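Side-chain contacts in putative tagatose-6-phosphate ketose/aldose isomerase (Escherichia coli, PDB 3C3J), which is a member of the SIS-domain family, with two SIS domains in one chain, each built on a parallel five-stranded sheet: residues A65-I70 with T177-S182; P73-H78 with A181-V186; T209-F214 with A346-L351; A10-W15 with Q353-G358. One frame throughout, in Å; residues are numbered along the deposited sequence.

Contact 1: residues A65-I70 with T177-S182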
loop_
_atom_site.group_PDB
_atom_site.type_symbol
_atom_site.label_atom_id
_atom_site.label_comp_id
_atom_site.label_asym_id
_atom_site.label_seq_id
_atom_site.Cartn_x
_atom_site.Cartn_y
_atom_site.Cartn_z
ATOM N N ALA A 65 8.275 -3.034 -7.524
ATOM C CA ALA A 65 7.020 -2.287 -7.369
ATOM C C ALA A 65 7.220 -1.070 -6.481
ATOM O O ALA A 65 6.521 -0.059 -6.630
ATOM C CB ALA A 65 5.925 -3.176 -6.778
ATOM N N PHE A 66 8.158 -1.153 -5.545
ATOM C CA PHE A 66 8.305 -0.076 -4.552
ATOM C C PHE A 66 8.976 1.162 -5.137
ATOM O O PHE A 66 8.860 2.245 -4.571
ATOM C CB PHE A 66 9.047 -0.582 -3.299
ATOM C CG PHE A 66 8.471 -1.850 -2.736
ATOM C CD1 PHE A 66 7.104 -2.124 -2.815
ATOM C CD2 PHE A 66 9.295 -2.784 -2.106
ATOM C CE1 PHE A 66 6.583 -3.334 -2.307
ATOM C CE2 PHE A 66 8.779 -3.961 -1.599
ATOM C CZ PHE A 66 7.421 -4.240 -1.696
ATOM N N ILE A 67 9.617 1.037 -6.294
ATOM C CA ILE A 67 10.178 2.203 -6.977
ATOM C C ILE A 67 9.080 3.248 -7.213
ATOM O O ILE A 67 9.202 4.374 -6.784
ATOM C CB ILE A 67 10.890 1.842 -8.317
ATOM C CG1 ILE A 67 12.056 0.880 -8.036
ATOM C CG2 ILE A 67 11.363 3.156 -9.086
ATOM C CD1 ILE A 67 12.670 0.283 -9.259
ATOM N N GLY A 68 8.004 2.841 -7.877
ATOM C CA GLY A 68 6.880 3.717 -8.138
ATOM C C GLY A 68 6.264 4.235 -6.865
ATOM O O GLY A 68 5.820 5.359 -6.821
ATOM N N ASP A 69 6.206 3.406 -5.828
ATOM C CA ASP A 69 5.717 3.839 -4.507
ATOM C C ASP A 69 6.522 5.009 -3.955
ATOM O O ASP A 69 5.942 5.947 -3.377
ATOM C CB ASP A 69 5.704 2.693 -3.508
ATOM C CG ASP A 69 4.651 1.620 -3.839
ATOM O OD1 ASP A 69 3.762 1.865 -4.670
ATOM O OD2 ASP A 69 4.728 0.511 -3.264
ATOM N N ILE A 70 7.838 4.975 -4.156
ATOM C CA ILE A 70 8.706 6.059 -3.677
ATOM C C ILE A 70 8.587 7.314 -4.567
ATOM O O ILE A 70 8.460 8.431 -4.033
ATOM C CB ILE A 70 10.156 5.611 -3.558
ATOM C CG1 ILE A 70 10.266 4.446 -2.559
ATOM C CG2 ILE A 70 11.067 6.762 -3.094
ATOM C CD1 ILE A 70 11.574 3.696 -2.613
ATOM N N THR A 177 17.971 0.404 -6.753
ATOM C CA THR A 177 18.419 1.794 -6.609
ATOM C C THR A 177 18.865 2.399 -7.956
ATOM O O THR A 177 18.578 3.580 -8.242
ATOM C CB THR A 177 19.485 1.950 -5.511
ATOM O OG1 THR A 177 20.643 1.159 -5.844
ATOM C CG2 THR A 177 18.872 1.573 -4.111
ATOM N N THR A 178 19.495 1.605 -8.816
ATOM C CA THR A 178 19.953 2.158 -10.087
ATOM C C THR A 178 18.781 2.423 -11.038
ATOM O O THR A 178 18.727 3.472 -11.704
ATOM C CB THR A 178 21.090 1.302 -10.734
ATOM O OG1 THR A 178 22.116 1.058 -9.754
ATOM C CG2 THR A 178 21.691 2.046 -11.948
HETATM N N MSE A 179 17.804 1.520 -11.043
HETATM C CA MSE A 179 16.583 1.730 -11.812
HETATM C C MSE A 179 15.832 2.962 -11.327
HETATM O O MSE A 179 15.354 3.737 -12.148
HETATM C CB MSE A 179 15.680 0.486 -11.769
HETATM C CG MSE A 179 16.237 -0.655 -12.617
HETATM SE SE MSE A 179 15.034 -2.208 -12.774
HETATM C CE MSE A 179 14.728 -2.545 -10.918
HETATM N N MSE A 180 15.764 3.149 -10.006
HETATM C CA MSE A 180 15.082 4.284 -9.431
HETATM C C MSE A 180 15.730 5.621 -9.812
HETATM O O MSE A 180 15.048 6.560 -10.216
HETATM C CB MSE A 180 15.000 4.165 -7.910
HETATM C CG MSE A 180 14.196 5.290 -7.294
HETATM SE SE MSE A 180 13.491 4.798 -5.545
HETATM C CE MSE A 180 15.192 4.338 -4.607
ATOM N N ALA A 181 17.047 5.698 -9.661
ATOM C CA ALA A 181 17.820 6.892 -10.035
ATOM C C ALA A 181 17.687 7.177 -11.522
ATOM O O ALA A 181 17.553 8.334 -11.926
ATOM C CB ALA A 181 19.290 6.711 -9.670
ATOM N N SER A 182 17.706 6.118 -12.332
ATOM C CA SER A 182 17.547 6.277 -13.787
ATOM C C SER A 182 16.174 6.866 -14.154
ATOM O O SER A 182 16.092 7.802 -14.955
ATOM C CB SER A 182 17.789 4.960 -14.521
ATOM O OG SER A 182 19.057 4.430 -14.152
#

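Contact 2: residues P73-H78 with A181-V186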
loop_
_atom_site.group_PDB
_atom_site.type_symbol
_atom_site.label_atom_id
_atom_site.label_comp_id
_atom_site.label_asym_id
_atom_site.label_seq_id
_atom_site.Cartn_x
_atom_site.Cartn_y
_atom_site.Cartn_z
ATOM N N PRO A 73 4.445 9.797 -6.918
ATOM C CA PRO A 73 3.793 11.042 -6.496
ATOM C C PRO A 73 4.662 12.266 -6.698
ATOM O O PRO A 73 4.182 13.262 -7.214
ATOM C CB PRO A 73 3.517 10.811 -5.009
ATOM C CG PRO A 73 3.526 9.299 -4.860
ATOM C CD PRO A 73 4.587 8.859 -5.788
ATOM N N TRP A 74 5.919 12.205 -6.283
ATOM C CA TRP A 74 6.853 13.298 -6.560
ATOM C C TRP A 74 6.948 13.620 -8.049
ATOM O O TRP A 74 6.861 14.796 -8.450
ATOM C CB TRP A 74 8.241 13.010 -5.988
ATOM C CG TRP A 74 9.152 14.164 -6.184
ATOM C CD1 TRP A 74 9.193 15.300 -5.430
ATOM C CD2 TRP A 74 10.115 14.341 -7.241
ATOM N NE1 TRP A 74 10.141 16.173 -5.942
ATOM C CE2 TRP A 74 10.717 15.610 -7.048
ATOM C CE3 TRP A 74 10.518 13.555 -8.333
ATOM C CZ2 TRP A 74 11.716 16.108 -7.891
ATOM C CZ3 TRP A 74 11.533 14.044 -9.169
ATOM C CH2 TRP A 74 12.117 15.305 -8.941
ATOM N N LEU A 75 7.079 12.592 -8.883
ATOM C CA LEU A 75 7.127 12.820 -10.330
ATOM C C LEU A 75 5.843 13.505 -10.852
ATOM O O LEU A 75 5.900 14.408 -11.700
ATOM C CB LEU A 75 7.381 11.514 -11.083
ATOM C CG LEU A 75 8.828 11.029 -11.150
ATOM C CD1 LEU A 75 8.897 9.653 -11.812
ATOM C CD2 LEU A 75 9.724 12.056 -11.858
ATOM N N ALA A 76 4.691 13.065 -10.348
ATOM C CA ALA A 76 3.416 13.660 -10.718
ATOM C C ALA A 76 3.422 15.167 -10.407
ATOM O O ALA A 76 3.087 15.987 -11.273
ATOM C CB ALA A 76 2.266 12.953 -9.964
ATOM N N SER A 77 3.804 15.520 -9.182
ATOM C CA SER A 77 3.737 16.906 -8.739
ATOM C C SER A 77 4.833 17.734 -9.366
ATOM O O SER A 77 4.588 18.883 -9.737
ATOM C CB SER A 77 3.832 17.043 -7.223
ATOM O OG SER A 77 4.990 16.412 -6.721
ATOM N N HIS A 78 6.026 17.163 -9.474
ATOM C CA HIS A 78 7.165 17.876 -10.068
ATOM C C HIS A 78 6.932 18.229 -11.538
ATOM O O HIS A 78 7.276 19.323 -11.961
ATOM C CB HIS A 78 8.444 17.064 -9.944
ATOM C CG HIS A 78 9.674 17.833 -10.315
ATOM N ND1 HIS A 78 10.319 17.674 -11.523
ATOM C CD2 HIS A 78 10.360 18.785 -9.641
ATOM C CE1 HIS A 78 11.361 18.488 -11.566
ATOM N NE2 HIS A 78 11.410 19.170 -10.437
ATOM N N ALA A 181 17.047 5.698 -9.661
ATOM C CA ALA A 181 17.820 6.892 -10.035
ATOM C C ALA A 181 17.687 7.177 -11.522
ATOM O O ALA A 181 17.553 8.334 -11.926
ATOM C CB ALA A 181 19.290 6.711 -9.670
ATOM N N SER A 182 17.706 6.118 -12.332
ATOM C CA SER A 182 17.547 6.277 -13.787
ATOM C C SER A 182 16.174 6.866 -14.154
ATOM O O SER A 182 16.092 7.802 -14.955
ATOM C CB SER A 182 17.789 4.960 -14.521
ATOM O OG SER A 182 19.057 4.430 -14.152
ATOM N N CYS A 183 15.113 6.321 -13.570
ATOM C CA CYS A 183 13.762 6.815 -13.823
ATOM C C CYS A 183 13.616 8.293 -13.446
ATOM O O CYS A 183 13.110 9.073 -14.232
ATOM C CB CYS A 183 12.707 5.981 -13.095
ATOM S SG CYS A 183 11.016 6.345 -13.671
ATOM N N LEU A 184 14.121 8.673 -12.275
ATOM C CA LEU A 184 14.116 10.068 -11.857
ATOM C C LEU A 184 14.867 10.940 -12.881
ATOM O O LEU A 184 14.369 11.999 -13.281
ATOM C CB LEU A 184 14.739 10.192 -10.467
ATOM C CG LEU A 184 13.946 9.694 -9.263
ATOM C CD1 LEU A 184 14.879 9.658 -8.020
ATOM C CD2 LEU A 184 12.693 10.563 -8.962
ATOM N N ALA A 185 16.023 10.463 -13.352
ATOM C CA ALA A 185 16.862 11.220 -14.282
ATOM C C ALA A 185 16.218 11.361 -15.633
ATOM O O ALA A 185 16.400 12.374 -16.289
ATOM C CB ALA A 185 18.239 10.599 -14.428
ATOM N N VAL A 186 15.460 10.351 -16.052
ATOM C CA VAL A 186 14.782 10.403 -17.341
ATOM C C VAL A 186 13.731 11.497 -17.323
ATOM O O VAL A 186 13.671 12.300 -18.252
ATOM C CB VAL A 186 14.122 9.044 -17.722
ATOM C CG1 VAL A 186 13.089 9.240 -18.875
ATOM C CG2 VAL A 186 15.230 7.994 -18.121
#

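Contact 3: residues T209-F214 with A346-L351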
loop_
_atom_site.group_PDB
_atom_site.type_symbol
_atom_site.label_atom_id
_atom_site.label_comp_id
_atom_site.label_asym_id
_atom_site.label_seq_id
_atom_site.Cartn_x
_atom_site.Cartn_y
_atom_site.Cartn_z
ATOM N N THR A 209 31.056 3.927 3.958
ATOM C CA THR A 209 32.351 4.080 4.635
ATOM C C THR A 209 32.192 4.191 6.154
ATOM O O THR A 209 32.949 3.564 6.926
ATOM C CB THR A 209 33.118 5.284 4.076
ATOM O OG1 THR A 209 33.365 5.076 2.675
ATOM C CG2 THR A 209 34.437 5.463 4.799
ATOM N N SER A 210 31.192 4.945 6.590
ATOM C CA SER A 210 30.918 5.117 8.018
ATOM C C SER A 210 30.560 3.818 8.736
ATOM O O SER A 210 30.714 3.733 9.946
ATOM C CB SER A 210 29.817 6.155 8.248
ATOM O OG SER A 210 28.522 5.609 8.048
ATOM N N LEU A 211 30.075 2.826 7.994
ATOM C CA LEU A 211 29.718 1.529 8.544
ATOM C C LEU A 211 30.885 0.533 8.567
ATOM O O LEU A 211 30.725 -0.601 9.030
ATOM C CB LEU A 211 28.517 0.947 7.772
ATOM C CG LEU A 211 27.287 1.872 7.836
ATOM C CD1 LEU A 211 26.153 1.367 6.940
ATOM C CD2 LEU A 211 26.829 2.055 9.272
ATOM N N GLY A 212 32.055 0.963 8.103
ATOM C CA GLY A 212 33.243 0.105 8.107
ATOM C C GLY A 212 33.029 -1.206 7.360
ATOM O O GLY A 212 32.434 -1.206 6.276
ATOM N N ASP A 213 33.476 -2.322 7.937
ATOM C CA ASP A 213 33.281 -3.645 7.311
ATOM C C ASP A 213 31.916 -4.296 7.608
ATOM O O ASP A 213 31.717 -5.490 7.316
ATOM C CB ASP A 213 34.401 -4.608 7.703
ATOM C CG ASP A 213 34.417 -4.944 9.184
ATOM O OD1 ASP A 213 33.524 -4.538 9.967
ATOM O OD2 ASP A 213 35.373 -5.631 9.577
ATOM N N PHE A 214 31.042 -3.512 8.247
ATOM C CA PHE A 214 29.640 -3.809 8.534
ATOM C C PHE A 214 29.463 -4.742 9.736
ATOM O O PHE A 214 28.334 -5.047 10.114
ATOM C CB PHE A 214 28.897 -4.430 7.331
ATOM C CG PHE A 214 28.876 -3.592 6.056
ATOM C CD1 PHE A 214 29.113 -2.231 6.051
ATOM C CD2 PHE A 214 28.521 -4.205 4.854
ATOM C CE1 PHE A 214 29.064 -1.499 4.858
ATOM C CE2 PHE A 214 28.442 -3.491 3.676
ATOM C CZ PHE A 214 28.708 -2.124 3.673
ATOM N N ALA A 346 19.148 0.300 5.609
ATOM C CA ALA A 346 18.240 -0.836 5.583
ATOM C C ALA A 346 18.844 -2.089 4.916
ATOM O O ALA A 346 18.667 -3.228 5.402
ATOM C CB ALA A 346 16.927 -0.438 4.880
ATOM N N GLN A 347 19.544 -1.889 3.800
ATOM C CA GLN A 347 20.144 -3.021 3.073
ATOM C C GLN A 347 21.241 -3.687 3.897
ATOM O O GLN A 347 21.300 -4.922 4.023
ATOM C CB GLN A 347 20.723 -2.566 1.740
ATOM C CG GLN A 347 19.717 -2.079 0.703
ATOM C CD GLN A 347 20.423 -1.380 -0.463
ATOM O OE1 GLN A 347 21.579 -0.965 -0.329
ATOM N NE2 GLN A 347 19.727 -1.212 -1.584
ATOM N N THR A 348 22.115 -2.857 4.433
ATOM C CA THR A 348 23.270 -3.345 5.177
ATOM C C THR A 348 22.785 -3.940 6.487
ATOM O O THR A 348 23.263 -4.988 6.870
ATOM C CB THR A 348 24.344 -2.246 5.362
ATOM O OG1 THR A 348 23.789 -1.138 6.084
ATOM C CG2 THR A 348 24.826 -1.744 4.004
ATOM N N PHE A 349 21.793 -3.340 7.141
ATOM C CA PHE A 349 21.184 -3.979 8.327
ATOM C C PHE A 349 20.672 -5.402 8.054
ATOM O O PHE A 349 20.997 -6.355 8.777
ATOM C CB PHE A 349 20.042 -3.127 8.881
ATOM C CG PHE A 349 19.374 -3.727 10.071
ATOM C CD1 PHE A 349 20.075 -3.900 11.255
ATOM C CD2 PHE A 349 18.046 -4.106 10.035
ATOM C CE1 PHE A 349 19.460 -4.445 12.377
ATOM C CE2 PHE A 349 17.448 -4.651 11.159
ATOM C CZ PHE A 349 18.167 -4.810 12.327
ATOM N N ALA A 350 19.859 -5.547 7.006
ATOM C CA ALA A 350 19.297 -6.836 6.654
ATOM C C ALA A 350 20.374 -7.894 6.344
ATOM O O ALA A 350 20.269 -9.045 6.787
ATOM C CB ALA A 350 18.299 -6.663 5.465
ATOM N N LEU A 351 21.407 -7.497 5.605
ATOM C CA LEU A 351 22.502 -8.403 5.252
ATOM C C LEU A 351 23.181 -8.946 6.524
ATOM O O LEU A 351 23.411 -10.159 6.637
ATOM C CB LEU A 351 23.506 -7.682 4.353
ATOM C CG LEU A 351 24.822 -8.400 4.021
ATOM C CD1 LEU A 351 24.617 -9.671 3.187
ATOM C CD2 LEU A 351 25.819 -7.445 3.406
#

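Contact 4: residues A10-W15 with Q353-G358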
loop_
_atom_site.group_PDB
_atom_site.type_symbol
_atom_site.label_atom_id
_atom_site.label_comp_id
_atom_site.label_asym_id
_atom_site.label_seq_id
_atom_site.Cartn_x
_atom_site.Cartn_y
_atom_site.Cartn_z
ATOM N N ALA A 10 34.561 -6.705 -0.173
ATOM C CA ALA A 10 33.369 -7.370 0.352
ATOM C C ALA A 10 33.765 -8.530 1.285
ATOM O O ALA A 10 33.683 -9.712 0.923
ATOM C CB ALA A 10 32.460 -7.845 -0.786
ATOM N N ALA A 11 34.147 -8.175 2.503
ATOM C CA ALA A 11 34.667 -9.143 3.499
ATOM C C ALA A 11 33.679 -10.244 3.953
ATOM O O ALA A 11 34.108 -11.293 4.429
ATOM C CB ALA A 11 35.237 -8.397 4.701
ATOM N N THR A 12 32.370 -10.062 3.778
ATOM C CA THR A 12 31.458 -11.185 3.999
ATOM C C THR A 12 31.542 -12.280 2.951
ATOM O O THR A 12 31.000 -13.353 3.161
ATOM C CB THR A 12 29.980 -10.771 4.059
ATOM O OG1 THR A 12 29.560 -10.297 2.777
ATOM C CG2 THR A 12 29.761 -9.717 5.142
ATOM N N GLY A 13 32.178 -12.006 1.823
ATOM C CA GLY A 13 32.226 -12.938 0.698
ATOM C C GLY A 13 30.911 -13.126 -0.056
ATOM O O GLY A 13 30.793 -14.052 -0.861
ATOM N N THR A 14 29.930 -12.248 0.183
ATOM C CA THR A 14 28.599 -12.384 -0.395
ATOM C C THR A 14 28.454 -11.477 -1.619
ATOM O O THR A 14 29.034 -10.390 -1.673
ATOM C CB THR A 14 27.461 -12.080 0.645
ATOM O OG1 THR A 14 27.512 -10.710 1.075
ATOM C CG2 THR A 14 27.574 -13.010 1.883
ATOM N N TRP A 15 27.688 -11.935 -2.597
ATOM C CA TRP A 15 27.301 -11.108 -3.730
ATOM C C TRP A 15 26.493 -9.904 -3.255
ATOM O O TRP A 15 26.595 -8.832 -3.842
ATOM C CB TRP A 15 26.453 -11.899 -4.735
ATOM C CG TRP A 15 27.190 -12.986 -5.435
ATOM C CD1 TRP A 15 26.918 -14.337 -5.407
ATOM C CD2 TRP A 15 28.321 -12.822 -6.280
ATOM N NE1 TRP A 15 27.831 -15.012 -6.191
ATOM C CE2 TRP A 15 28.694 -14.104 -6.742
ATOM C CE3 TRP A 15 29.050 -11.710 -6.714
ATOM C CZ2 TRP A 15 29.775 -14.301 -7.598
ATOM C CZ3 TRP A 15 30.132 -11.917 -7.583
ATOM C CH2 TRP A 15 30.470 -13.198 -8.013
ATOM N N GLN A 353 22.003 -8.875 9.768
ATOM C CA GLN A 353 21.078 -9.708 10.526
ATOM C C GLN A 353 21.074 -11.141 9.978
ATOM O O GLN A 353 21.087 -12.103 10.743
ATOM C CB GLN A 353 19.660 -9.127 10.480
ATOM C CG GLN A 353 19.496 -7.823 11.259
ATOM C CD GLN A 353 19.708 -7.999 12.748
ATOM O OE1 GLN A 353 20.701 -7.524 13.312
ATOM N NE2 GLN A 353 18.800 -8.711 13.383
ATOM N N SER A 354 21.052 -11.271 8.654
ATOM C CA SER A 354 21.027 -12.567 7.982
ATOM C C SER A 354 22.274 -13.365 8.342
ATOM O O SER A 354 22.198 -14.536 8.738
ATOM C CB SER A 354 20.976 -12.353 6.467
ATOM O OG SER A 354 20.924 -13.570 5.743
ATOM N N LEU A 355 23.429 -12.727 8.201
ATOM C CA LEU A 355 24.687 -13.396 8.490
ATOM C C LEU A 355 24.802 -13.743 9.967
ATOM O O LEU A 355 25.243 -14.850 10.314
ATOM C CB LEU A 355 25.854 -12.520 8.053
ATOM C CG LEU A 355 26.038 -12.496 6.539
ATOM C CD1 LEU A 355 27.065 -11.469 6.141
ATOM C CD2 LEU A 355 26.414 -13.893 6.022
ATOM N N HIS A 356 24.398 -12.813 10.832
ATOM C CA HIS A 356 24.457 -13.011 12.288
ATOM C C HIS A 356 23.661 -14.227 12.754
ATOM O O HIS A 356 24.052 -14.917 13.700
ATOM C CB HIS A 356 23.963 -11.766 13.008
ATOM C CG HIS A 356 24.059 -11.849 14.496
ATOM N ND1 HIS A 356 25.232 -11.606 15.177
ATOM C CD2 HIS A 356 23.128 -12.138 15.435
ATOM C CE1 HIS A 356 25.021 -11.748 16.476
ATOM N NE2 HIS A 356 23.754 -12.076 16.658
HETATM N N MSE A 357 22.543 -14.499 12.098
HETATM C CA MSE A 357 21.750 -15.665 12.457
HETATM C C MSE A 357 22.182 -16.937 11.718
HETATM O O MSE A 357 21.482 -17.946 11.776
HETATM C CB MSE A 357 20.276 -15.391 12.183
HETATM C CG MSE A 357 19.932 -15.346 10.712
HETATM SE SE MSE A 357 17.990 -15.256 10.434
HETATM C CE MSE A 357 17.541 -17.108 11.006
ATOM N N GLY A 358 23.298 -16.893 10.996
ATOM C CA GLY A 358 23.824 -18.089 10.337
ATOM C C GLY A 358 23.190 -18.423 8.997
ATOM O O GLY A 358 23.378 -19.524 8.464
#

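Contact 1: residues A65-I70 with T177-S182
Ile67 meets both Met179 and Met180, each a selenomethionine, and gives each of its two branches a separate partner. CG1 stands beside the backbone N (chi1 -61°), and the Ile67 and Met179 side chains cross at about a right angle, with Ile67 CD1 3.9 Å from Met179 CE. The same torsion leaves CG2 anti to the backbone N, and Ile67 CG2 lies 3.9 Å from Met180 CA, close to the helix backbone itself. That is the tight part of the contact: the CA atoms of Ile67 and Met180 are 5.9 Å apart, although the axes of the two short segments come no nearer than 10.0 Å and cross at -40°. In Met180, CG anti to the backbone N (chi1 -176°) carries the selenium across to Ile70, and the bend at chi3 turns only CE. There Ile70 CD1 lies 3.7 Å from Met180 SE.

The contact joins helix 63-79, just after strand 55-59, to helix 174-187 within the first SIS domain. All four touching residues are buried, and Phe340 of helix 335-356 touches Met180 as well. The looser side lies away from this seam, where the partly exposed Asp69 forms a salt bridge with Arg240. The contact is probably held by dispersion and close packing of aliphatic carbons and selenoether chains, with no polar bond between the segments.

Contact 2: residues P73-H78 with A181-V186
Trp74 and Leu184 stand at about a right angle to each other, the leucine bringing one methyl group to the six-membered part of the indole. Leu184 CD2 is 3.7 Å from Trp74 CZ3 and almost as near to CE3, and it approaches the ring obliquely. Trp74 reaches it with CG anti to the backbone N (chi1 -176°), which sends the indole out from the helix, toward helix 174-187. One face of the indole is taken by its own helix: His78 CB, one turn on, lies 3.9 Å above the ring plane over its centre.

Both segments belong to helices of the SIS domain, an alpha/beta fold with a parallel sheet, and they run nearly parallel, 8° apart. Their axes approach to 11.4 Å, a wide spacing, bridged chiefly by Trp74, Leu75 and Leu184. Helix 63-79 is kinked here, since the backbone N atoms of Pro73 and Trp74 make no bond to the preceding turn.

Leu75 works beside the indole on the facing side of its helix. Its CD2 lies 4.4 Å from Leu184 CD2, so that one leucine methyl serves both neighbours, while Leu75 CD1 turns to Cys183 and stops 4.3 Å from its SG. Ile71 touches both Cys183 and Leu184, Val336 touches Trp74, and Phe340 adds to the cover of Leu184. Pro73 and Ser77 pack against Asp97 and Met96 of the second subunit.

Contact 3: residues T209-F214 with A346-L351
Thr348 and Phe214 are brought together by their first torsions. In Thr348 (chi1 60°) OG1 stands between the backbone N and the carbonyl carbon, which leaves CG2 anti to the carbonyl carbon and aimed at the ring. In Phe214 (chi1 -58°) CG lies beside the backbone N, and the two side chains cross at about a right angle. The result is a CH-pi contact: Thr348 CG2 lies over one face of Phe214, 4.2 Å from the ring centroid and 23° off its normal, displaced toward the CZ and CE2 rim. Leu351 CD2 adds a loose contact 4.5 Å from Phe214 CD2.

The other branch of Thr348 faces Leu211, whose CD1 comes to 3.5 Å from OG1. This is packing of a methyl on a hydroxyl already hydrogen-bonded to Met344 O in its own helix. Leu211 and Phe214 are the ends of a type II' beta turn, closed by a 3.0 Å bond from Phe214 N to Leu211 O.

Arg21 makes a cation-pi contact with Phe214 and hydrogen-bonds to Gly212 O through NH2. The turn after helix 198-210 thus packs on helix 335-356 of the second SIS domain, which lies against helix 235-249 and strand 226-231 of its parallel sheet.

Contact 4: residues A10-W15 with Q353-G358
An ST turn and a helix N-cap, at Thr12 and Thr14 ahead of helix 15-21, present two threonine methyls to Leu355 near the C-terminal end of helix 335-356. Thr12 CG2 meets Leu355 CD1 at 3.4 Å, closer than usual for two carbons, and Thr12 CB stands 3.6 Å from the same methyl. The squeeze is local, for the second leucine methyl is looser: Leu355 CD2 is 4.4 Å from Thr14 CG2. Leu355 thus spreads one branch to each threonine.

The methyls face the helix while the hydroxyls are engaged within the loop. Thr14 OG1 donates to Thr12 OG1 at 2.7 Å, and Thr14 N points at the same oxygen from 3.3 Å with an N-H...O angle of 147°, the bond that defines the ST turn. Thr12 OG1 is also hydrogen-bonded to Glu17 OE1, so three partners grip this one oxygen. Thr14 OG1 in turn caps Glu17 N, linking the turn to the first turn of the helix. Overlapping it, a type I beta turn from Ala10 to Gly13 is closed by Gly13 N to Ala10 O.

Pro361 also packs on Leu355 and so shares the leucine with the loop. The helix that carries Leu355 ends one residue later: Gly358, with positive phi, donates its N to Leu355 O at 2.9 Å, while Asn359 N reaches Ser354 O. That pair of bonds is the Schellman motif, a common C-terminal helix stop, here packed beside a capped helix start.

In the fold
From the N terminus, segment 10-15 waits for almost the whole chain before contact 4 closes the longest loop at 353-358, and the other three contacts lie within it. Contacts 1 and 2 have openings staggered along helix 63-79 and close on the same stretch of helix 174-187, where they overlap at Ala181 and Ser182. They hold together two helices of the first SIS domain. Contact 3 follows in series, opening at the end of helix 198-210 and closing on helix 335-356, which it shares with contact 4. These two touch, their centres about 10 Å apart, while contacts 2 and 3 lie on opposite sides of the chain's centre.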